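Local coordinates for DUF2666 domain-containing protein (Pyrococcus furiosus, PDB 3V68) that is of unknown molecular function but belongs to the DUF2666 family and probably binds double-stranded DNA, at residues A[40-51]-A[160-171]; A[2-10]-A[21-32]. All blocks are in the same frame, centred on the assembly; numbering follows the deposited sequence. Where two conformers were deposited one is given.

Contact 1 of 2, residues A[40-51]-A[160-171]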
# COMPACT_ATOMS: atom_id res chain seq x y z
N VAL A 40 1.86 1.05 -7.72
CA VAL A 40 1.76 -0.39 -7.45
C VAL A 40 0.56 -0.72 -6.56
O VAL A 40 -0.10 -1.74 -6.76
CB VAL A 40 3.07 -1.01 -6.93
CG1 VAL A 40 4.21 -0.75 -7.91
CG2 VAL A 40 3.44 -0.49 -5.54
N SER A 41 0.26 0.17 -5.62
CA SER A 41 -0.89 -0.05 -4.72
C SER A 41 -2.20 -0.05 -5.50
O SER A 41 -3.10 -0.83 -5.20
CB SER A 41 -0.92 1.00 -3.62
OG SER A 41 0.18 0.85 -2.75
N SER A 42 -2.29 0.81 -6.51
CA SER A 42 -3.50 0.91 -7.33
C SER A 42 -3.72 -0.34 -8.19
O SER A 42 -4.86 -0.65 -8.55
CB SER A 42 -3.44 2.15 -8.23
OG SER A 42 -2.60 1.96 -9.35
N LYS A 43 -2.64 -1.05 -8.50
CA LYS A 43 -2.70 -2.22 -9.38
C LYS A 43 -2.84 -3.56 -8.66
O LYS A 43 -3.24 -4.55 -9.28
CB LYS A 43 -1.48 -2.26 -10.30
CG LYS A 43 -1.45 -1.17 -11.36
CD LYS A 43 -2.55 -1.34 -12.40
CE LYS A 43 -2.45 -0.28 -13.47
NZ LYS A 43 -3.55 -0.40 -14.47
N ILE A 44 -2.50 -3.60 -7.37
CA ILE A 44 -2.58 -4.84 -6.60
C ILE A 44 -3.94 -5.55 -6.70
O ILE A 44 -3.98 -6.76 -6.94
CB ILE A 44 -2.16 -4.63 -5.12
CG1 ILE A 44 -0.65 -4.45 -5.01
CG2 ILE A 44 -2.62 -5.81 -4.24
CD1 ILE A 44 -0.19 -3.88 -3.69
N PRO A 45 -5.06 -4.81 -6.52
CA PRO A 45 -6.36 -5.48 -6.53
C PRO A 45 -6.66 -6.27 -7.80
O PRO A 45 -7.31 -7.32 -7.73
CB PRO A 45 -7.35 -4.31 -6.39
CG PRO A 45 -6.58 -3.30 -5.62
CD PRO A 45 -5.20 -3.37 -6.21
N GLY A 46 -6.18 -5.79 -8.95
CA GLY A 46 -6.35 -6.50 -10.22
C GLY A 46 -5.62 -7.83 -10.32
O GLY A 46 -5.83 -8.59 -11.28
N TYR A 47 -4.76 -8.11 -9.34
CA TYR A 47 -3.98 -9.34 -9.31
C TYR A 47 -4.41 -10.28 -8.17
O TYR A 47 -3.75 -11.28 -7.91
CB TYR A 47 -2.49 -9.03 -9.21
CG TYR A 47 -1.92 -8.44 -10.48
CD1 TYR A 47 -1.61 -9.26 -11.56
CD2 TYR A 47 -1.72 -7.07 -10.60
CE1 TYR A 47 -1.11 -8.72 -12.74
CE2 TYR A 47 -1.21 -6.52 -11.77
CZ TYR A 47 -0.91 -7.35 -12.84
OH TYR A 47 -0.41 -6.81 -13.99
N LEU A 48 -5.52 -9.94 -7.51
CA LEU A 48 -6.00 -10.73 -6.37
C LEU A 48 -7.19 -11.63 -6.71
O LEU A 48 -7.67 -12.38 -5.86
CB LEU A 48 -6.36 -9.81 -5.20
CG LEU A 48 -5.23 -9.00 -4.54
CD1 LEU A 48 -5.82 -8.03 -3.52
CD2 LEU A 48 -4.20 -9.91 -3.88
N GLY A 49 -7.64 -11.56 -7.96
CA GLY A 49 -8.88 -12.20 -8.41
C GLY A 49 -8.99 -13.72 -8.32
O GLY A 49 -10.10 -14.26 -8.32
N GLU A 50 -7.85 -14.40 -8.24
CA GLU A 50 -7.83 -15.86 -8.08
C GLU A 50 -8.35 -16.28 -6.71
O GLU A 50 -8.91 -17.37 -6.55
CB GLU A 50 -6.41 -16.42 -8.29
CG GLU A 50 -5.82 -16.19 -9.69
CD GLU A 50 -4.28 -16.21 -9.73
OE1 GLU A 50 -3.63 -15.96 -8.69
OE2 GLU A 50 -3.72 -16.45 -10.82
N LYS A 51 -8.17 -15.40 -5.71
CA LYS A 51 -8.47 -15.73 -4.31
C LYS A 51 -9.48 -14.79 -3.65
O LYS A 51 -10.06 -15.14 -2.61
CB LYS A 51 -7.18 -15.74 -3.48
CG LYS A 51 -6.11 -16.75 -3.93
CD LYS A 51 -6.65 -18.17 -4.01
CE LYS A 51 -7.21 -18.66 -2.68
NZ LYS A 51 -7.54 -20.11 -2.74
N LEU A 160 -1.21 -14.86 -10.75
CA LEU A 160 -1.54 -13.45 -10.55
C LEU A 160 -1.24 -13.01 -9.13
O LEU A 160 -0.75 -11.90 -8.91
CB LEU A 160 -3.00 -13.18 -10.90
CG LEU A 160 -3.31 -12.48 -12.24
CD1 LEU A 160 -2.38 -12.91 -13.38
CD2 LEU A 160 -4.77 -12.67 -12.63
N LEU A 161 -1.51 -13.89 -8.17
CA LEU A 161 -1.25 -13.60 -6.76
C LEU A 161 0.23 -13.35 -6.48
O LEU A 161 0.56 -12.64 -5.53
CB LEU A 161 -1.79 -14.73 -5.87
CG LEU A 161 -2.15 -14.31 -4.44
CD1 LEU A 161 -3.46 -13.56 -4.41
CD2 LEU A 161 -2.21 -15.51 -3.52
N ASP A 162 1.10 -13.93 -7.30
CA ASP A 162 2.53 -13.71 -7.12
C ASP A 162 2.95 -12.32 -7.59
O ASP A 162 3.84 -11.70 -7.00
CB ASP A 162 3.37 -14.77 -7.82
CG ASP A 162 4.80 -14.77 -7.34
OD1 ASP A 162 5.01 -14.53 -6.13
OD2 ASP A 162 5.71 -15.00 -8.17
N ILE A 163 2.30 -11.85 -8.65
CA ILE A 163 2.48 -10.47 -9.11
C ILE A 163 1.98 -9.52 -8.02
O ILE A 163 2.65 -8.54 -7.69
CB ILE A 163 1.77 -10.21 -10.46
CG1 ILE A 163 2.29 -11.19 -11.52
CG2 ILE A 163 1.98 -8.77 -10.91
CD1 ILE A 163 1.46 -11.23 -12.79
N ALA A 164 0.82 -9.84 -7.44
CA ALA A 164 0.29 -9.08 -6.31
C ALA A 164 1.31 -9.00 -5.17
O ALA A 164 1.50 -7.94 -4.58
CB ALA A 164 -1.01 -9.69 -5.81
N ARG A 165 1.95 -10.13 -4.86
CA ARG A 165 2.94 -10.20 -3.79
C ARG A 165 4.12 -9.27 -4.06
O ARG A 165 4.55 -8.53 -3.18
CB ARG A 165 3.45 -11.63 -3.58
CG ARG A 165 4.29 -11.80 -2.32
CD ARG A 165 5.16 -13.05 -2.36
NE ARG A 165 5.90 -13.18 -3.62
CZ ARG A 165 7.00 -12.52 -3.94
NH1 ARG A 165 7.54 -11.63 -3.11
NH2 ARG A 165 7.57 -12.74 -5.12
N LEU A 166 4.65 -9.34 -5.29
CA LEU A 166 5.79 -8.52 -5.68
C LEU A 166 5.44 -7.04 -5.63
O LEU A 166 6.22 -6.23 -5.13
CB LEU A 166 6.30 -8.90 -7.08
CG LEU A 166 7.63 -8.24 -7.46
CD1 LEU A 166 8.77 -8.73 -6.57
CD2 LEU A 166 7.95 -8.49 -8.93
N LEU A 167 4.26 -6.69 -6.14
CA LEU A 167 3.79 -5.31 -6.09
C LEU A 167 3.65 -4.82 -4.64
O LEU A 167 4.05 -3.69 -4.33
CB LEU A 167 2.46 -5.16 -6.84
CG LEU A 167 2.50 -5.33 -8.36
CD1 LEU A 167 1.08 -5.38 -8.89
CD2 LEU A 167 3.29 -4.20 -9.02
N ALA A 168 3.11 -5.66 -3.77
CA ALA A 168 3.00 -5.34 -2.35
C ALA A 168 4.37 -5.15 -1.69
O ALA A 168 4.55 -4.24 -0.88
CB ALA A 168 2.18 -6.41 -1.61
N SER A 169 5.32 -6.01 -2.06
CA SER A 169 6.69 -5.92 -1.57
C SER A 169 7.38 -4.63 -2.02
O SER A 169 8.08 -3.99 -1.24
CB SER A 169 7.50 -7.14 -2.03
OG SER A 169 8.76 -7.18 -1.38
N ILE A 170 7.15 -4.25 -3.28
CA ILE A 170 7.69 -2.99 -3.80
C ILE A 170 7.09 -1.81 -3.05
O ILE A 170 7.79 -0.87 -2.68
CB ILE A 170 7.46 -2.87 -5.32
CG1 ILE A 170 8.36 -3.86 -6.06
CG2 ILE A 170 7.72 -1.43 -5.81
CD1 ILE A 170 7.97 -4.11 -7.50
N ASN A 171 5.78 -1.87 -2.79
CA ASN A 171 5.12 -0.82 -2.02
C ASN A 171 5.75 -0.69 -0.64
O ASN A 171 5.98 0.42 -0.16
CB ASN A 171 3.62 -1.10 -1.90
CG ASN A 171 2.88 -0.01 -1.17
OD1 ASN A 171 2.24 -0.24 -0.14
ND2 ASN A 171 2.97 1.21 -1.70
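Glu50 lays its carboxylate across the start of helix 160-181 and accepts one backbone N-H with each oxygen: Leu161 N reaches OE1 of Glu50 at 3.0 Å, and Leu160 N reaches OE2 of Glu50, also at 3.0 Å. The first donor stands above the carboxylate plane, 38° out of it; the second comes on the syn side, but tilted 30° from that plane. With CG anti to the carbonyl carbon and the chain extended beyond it, the acid reaches the helix start. Tyr47 is the main apolar piece of segment 40-51, with 109 Å² buried against segment 160-171. Ile163 CG2 sits 3.6 Å from the centroid of the Tyr47 ring and 11° off its normal, a CH-pi contact over the face, while Leu167 CD1 meets ring atom CD2 of Tyr47 obliquely at 3.7 Å. Tyr47 OH hydrogen-bonds His12 ND1. Were Tyr47 replaced by an alanine, Ile163 CG2 and Leu167 CD1 would probably lose the ring they pack on and His12 its hydroxyl partner. Farther along, Ile44 CG1 slides past Leu167 CB at 3.7 Å, and Val40 CG1 packs on Leu167 CD2, also at 3.7 Å. Ser41 OG lies 3.0 Å from Asn171 ND2, but the angle is too poor for a bond; Ser41 OG instead bonds Ser37 O, and Asn171 ND2 bonds Ser37 OG weakly. The contact thus joins the two DUF2666 regions of the chain through a buried aliphatic and aromatic seam, polar-bonded at the Glu50 end, where the negative carboxylate probably also interacts favourably with the helix dipole.

Contact 2 of 2, residues A[2-10]-A[21-32]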
# COMPACT_ATOMS: atom_id res chain seq x y z
N ILE A 2 25.79 -3.31 -8.32
CA ILE A 2 25.46 -2.52 -9.55
C ILE A 2 25.63 -1.02 -9.28
O ILE A 2 25.60 -0.58 -8.12
CB ILE A 2 24.03 -2.83 -10.08
CG1 ILE A 2 22.96 -2.54 -9.01
CG2 ILE A 2 23.95 -4.28 -10.57
CD1 ILE A 2 21.53 -2.61 -9.52
N GLU A 3 25.81 -0.24 -10.34
CA GLU A 3 25.99 1.21 -10.20
C GLU A 3 24.67 1.93 -9.93
O GLU A 3 23.60 1.35 -10.06
CB GLU A 3 26.72 1.80 -11.42
CG GLU A 3 28.16 1.31 -11.62
CD GLU A 3 29.07 1.51 -10.40
OE1 GLU A 3 28.93 2.53 -9.69
OE2 GLU A 3 29.93 0.63 -10.16
N ARG A 4 24.78 3.21 -9.57
CA ARG A 4 23.63 4.04 -9.21
C ARG A 4 22.50 3.97 -10.23
O ARG A 4 22.70 4.19 -11.42
CB ARG A 4 24.06 5.50 -9.02
CG ARG A 4 22.92 6.45 -8.67
CD ARG A 4 23.44 7.85 -8.45
NE ARG A 4 24.22 7.94 -7.22
CZ ARG A 4 24.82 9.04 -6.78
NH1 ARG A 4 24.77 10.16 -7.48
NH2 ARG A 4 25.50 9.00 -5.64
N ILE A 5 21.30 3.68 -9.72
CA ILE A 5 20.12 3.52 -10.55
C ILE A 5 18.88 3.62 -9.66
O ILE A 5 18.89 3.19 -8.51
CB ILE A 5 20.14 2.17 -11.32
CG1 ILE A 5 19.02 2.11 -12.37
CG2 ILE A 5 20.09 0.98 -10.35
CD1 ILE A 5 19.11 0.93 -13.33
N LEU A 6 17.81 4.20 -10.20
CA LEU A 6 16.53 4.20 -9.51
C LEU A 6 15.45 4.18 -10.57
O LEU A 6 15.19 5.18 -11.22
CB LEU A 6 16.39 5.43 -8.62
CG LEU A 6 15.23 5.49 -7.64
CD1 LEU A 6 15.11 4.20 -6.83
CD2 LEU A 6 15.38 6.68 -6.72
N GLU A 7 14.84 3.01 -10.76
CA GLU A 7 13.88 2.84 -11.84
C GLU A 7 12.75 1.89 -11.50
O GLU A 7 12.91 0.94 -10.72
CB GLU A 7 14.57 2.41 -13.13
CG GLU A 7 15.24 1.05 -13.09
CD GLU A 7 15.67 0.57 -14.47
OE1 GLU A 7 15.41 -0.61 -14.78
OE2 GLU A 7 16.25 1.37 -15.23
N PHE A 8 11.60 2.17 -12.10
CA PHE A 8 10.45 1.28 -12.07
C PHE A 8 9.87 1.18 -13.47
O PHE A 8 9.56 2.19 -14.09
CB PHE A 8 9.37 1.80 -11.10
CG PHE A 8 8.12 0.97 -11.12
CD1 PHE A 8 8.09 -0.26 -10.48
CD2 PHE A 8 6.98 1.41 -11.80
CE1 PHE A 8 6.94 -1.05 -10.50
CE2 PHE A 8 5.83 0.63 -11.83
CZ PHE A 8 5.81 -0.60 -11.18
N THR A 9 9.72 -0.05 -13.96
CA THR A 9 8.96 -0.28 -15.18
C THR A 9 8.02 -1.46 -14.98
O THR A 9 8.29 -2.36 -14.18
CB THR A 9 9.84 -0.53 -16.45
OG1 THR A 9 10.55 -1.76 -16.33
CG2 THR A 9 10.82 0.62 -16.69
N ALA A 10 6.90 -1.43 -15.69
CA ALA A 10 5.94 -2.52 -15.67
C ALA A 10 5.39 -2.69 -17.07
O ALA A 10 5.15 -1.71 -17.78
CB ALA A 10 4.81 -2.23 -14.69
N VAL A 21 14.80 8.06 -11.88
CA VAL A 21 15.40 9.28 -11.38
C VAL A 21 16.76 9.43 -12.05
O VAL A 21 17.50 8.45 -12.18
CB VAL A 21 15.55 9.26 -9.85
CG1 VAL A 21 16.30 10.49 -9.35
CG2 VAL A 21 14.18 9.20 -9.21
N GLU A 22 17.06 10.64 -12.50
CA GLU A 22 18.36 10.94 -13.10
C GLU A 22 19.06 12.07 -12.34
O GLU A 22 20.29 12.16 -12.35
CB GLU A 22 18.21 11.28 -14.58
CG GLU A 22 17.88 10.06 -15.43
CD GLU A 22 17.56 10.40 -16.87
OE1 GLU A 22 18.10 11.40 -17.39
OE2 GLU A 22 16.77 9.66 -17.49
N ASP A 23 18.26 12.91 -11.69
CA ASP A 23 18.77 13.98 -10.84
C ASP A 23 18.53 13.57 -9.39
O ASP A 23 17.42 13.72 -8.88
CB ASP A 23 18.06 15.30 -11.18
CG ASP A 23 18.72 16.51 -10.52
OD1 ASP A 23 19.69 16.35 -9.75
OD2 ASP A 23 18.26 17.64 -10.79
N PHE A 24 19.58 13.05 -8.75
CA PHE A 24 19.46 12.37 -7.46
C PHE A 24 19.48 13.30 -6.24
O PHE A 24 20.47 13.36 -5.50
CB PHE A 24 20.52 11.27 -7.33
CG PHE A 24 20.24 10.07 -8.18
CD1 PHE A 24 19.56 8.98 -7.66
CD2 PHE A 24 20.66 10.03 -9.51
CE1 PHE A 24 19.30 7.86 -8.45
CE2 PHE A 24 20.39 8.92 -10.31
CZ PHE A 24 19.72 7.83 -9.77
N THR A 25 18.38 14.02 -6.05
CA THR A 25 18.15 14.79 -4.83
C THR A 25 17.18 14.02 -3.95
O THR A 25 16.43 13.17 -4.45
CB THR A 25 17.53 16.18 -5.14
OG1 THR A 25 16.25 16.00 -5.76
CG2 THR A 25 18.44 17.00 -6.06
N ASN A 26 17.17 14.30 -2.65
CA ASN A 26 16.21 13.68 -1.74
C ASN A 26 14.77 13.94 -2.17
O ASN A 26 13.93 13.03 -2.08
CB ASN A 26 16.42 14.15 -0.31
CG ASN A 26 17.66 13.56 0.32
OD1 ASN A 26 18.08 12.45 0.00
ND2 ASN A 26 18.26 14.32 1.24
N GLU A 27 14.49 15.16 -2.64
CA GLU A 27 13.15 15.51 -3.14
C GLU A 27 12.74 14.60 -4.30
O GLU A 27 11.63 14.06 -4.30
CB GLU A 27 13.09 16.98 -3.57
CG GLU A 27 11.69 17.45 -3.95
CD GLU A 27 11.67 18.81 -4.64
OE1 GLU A 27 12.69 19.21 -5.26
OE2 GLU A 27 10.62 19.48 -4.59
N ASN A 28 13.61 14.45 -5.29
CA ASN A 28 13.29 13.64 -6.46
C ASN A 28 13.15 12.16 -6.13
O ASN A 28 12.30 11.47 -6.68
CB ASN A 28 14.33 13.85 -7.57
CG ASN A 28 14.25 15.23 -8.20
OD1 ASN A 28 13.26 15.95 -8.05
ND2 ASN A 28 15.31 15.60 -8.91
N ILE A 29 14.00 11.68 -5.22
CA ILE A 29 13.94 10.28 -4.80
C ILE A 29 12.64 10.01 -4.05
O ILE A 29 11.95 9.03 -4.33
CB ILE A 29 15.18 9.86 -3.98
CG1 ILE A 29 16.44 9.95 -4.86
CG2 ILE A 29 15.00 8.44 -3.43
CD1 ILE A 29 17.75 9.84 -4.09
N ALA A 30 12.30 10.89 -3.11
CA ALA A 30 11.06 10.74 -2.35
C ALA A 30 9.82 10.81 -3.24
O ALA A 30 8.87 10.06 -3.04
CB ALA A 30 10.99 11.77 -1.22
N MET A 31 9.84 11.70 -4.23
CA MET A 31 8.72 11.83 -5.16
C MET A 31 8.59 10.61 -6.07
O MET A 31 7.48 10.17 -6.37
CB MET A 31 8.83 13.13 -5.97
CG MET A 31 8.55 14.37 -5.14
SD MET A 31 6.93 14.32 -4.34
CE MET A 31 5.86 14.44 -5.77
N PHE A 32 9.73 10.06 -6.50
CA PHE A 32 9.75 8.82 -7.28
C PHE A 32 9.15 7.66 -6.47
O PHE A 32 8.27 6.95 -6.97
CB PHE A 32 11.18 8.48 -7.71
CG PHE A 32 11.33 7.08 -8.27
CD1 PHE A 32 10.99 6.81 -9.59
CD2 PHE A 32 11.80 6.05 -7.47
CE1 PHE A 32 11.14 5.51 -10.11
CE2 PHE A 32 11.94 4.75 -7.98
CZ PHE A 32 11.61 4.49 -9.30
O HOH W 1 18.24 5.92 -12.60
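Leu6 and Phe32 form the tight part of this contact, sliding past each other in opposite directions so that Leu6 CG comes within 3.4 Å of Phe32 CE2. The leucine CG is anti to the backbone N (chi1 -170°), which sends the isobutyl group toward helix 26-43, where CD2 of Leu6 touches Ile29 CG2 at 3.8 Å; on the way CD2 of Leu6 lies 3.7 Å from CG2 of Val21, ahead of the helix. The Phe32 ring has Leu6 O over one face and Phe8 N in its plane at the edge. Strand 5-10 and helix 26-32 run nearly alongside, their axes 10.2 Å apart at an angle of 24°.

Backbone pairing is incomplete at the outer end. Val21 N gives Leu6 O a bond of 3.0 Å, in the carbonyl plane, but the return link passes through a water that accepts from Leu6 N and donates to Val21 O. On the solvent side Phe24 is only partly buried, though clasped between Val21 CG1 and, on the opposite face, Arg4 CD. The loose element is the exposed guanidinium: Arg4 CZ lies 5.3 Å from the Phe24 ring centroid, a weak cation-pi attraction at most. Apolar packing thus joins inner strand 5-12 to helix 26-43, the backbone bond ties the strand to Val21, and toward the N-terminus a bridging water and Arg4's aliphatic chain make the contact.

Helix 26-43 connects the two contacts: its first turns pack on strand 5-12 in contact 2, and its C-terminal part, from Val40 on, belongs to contact 1. They follow one another along the chain, contact 2 closing before contact 1 opens, with centres about 22 Å apart. They nevertheless touch, since Val40 CG1 of contact 1 lies 3.6 Å from Phe8 CZ of contact 2. Contact 1 is the more central, its centre about 10 Å from that of the chain against about 19 Å for contact 2. Contact 2 joins helix to sheet within one DUF2666 region, whereas contact 1 joins that region to the other. Any relation to DNA binding remains undefined by this geometry.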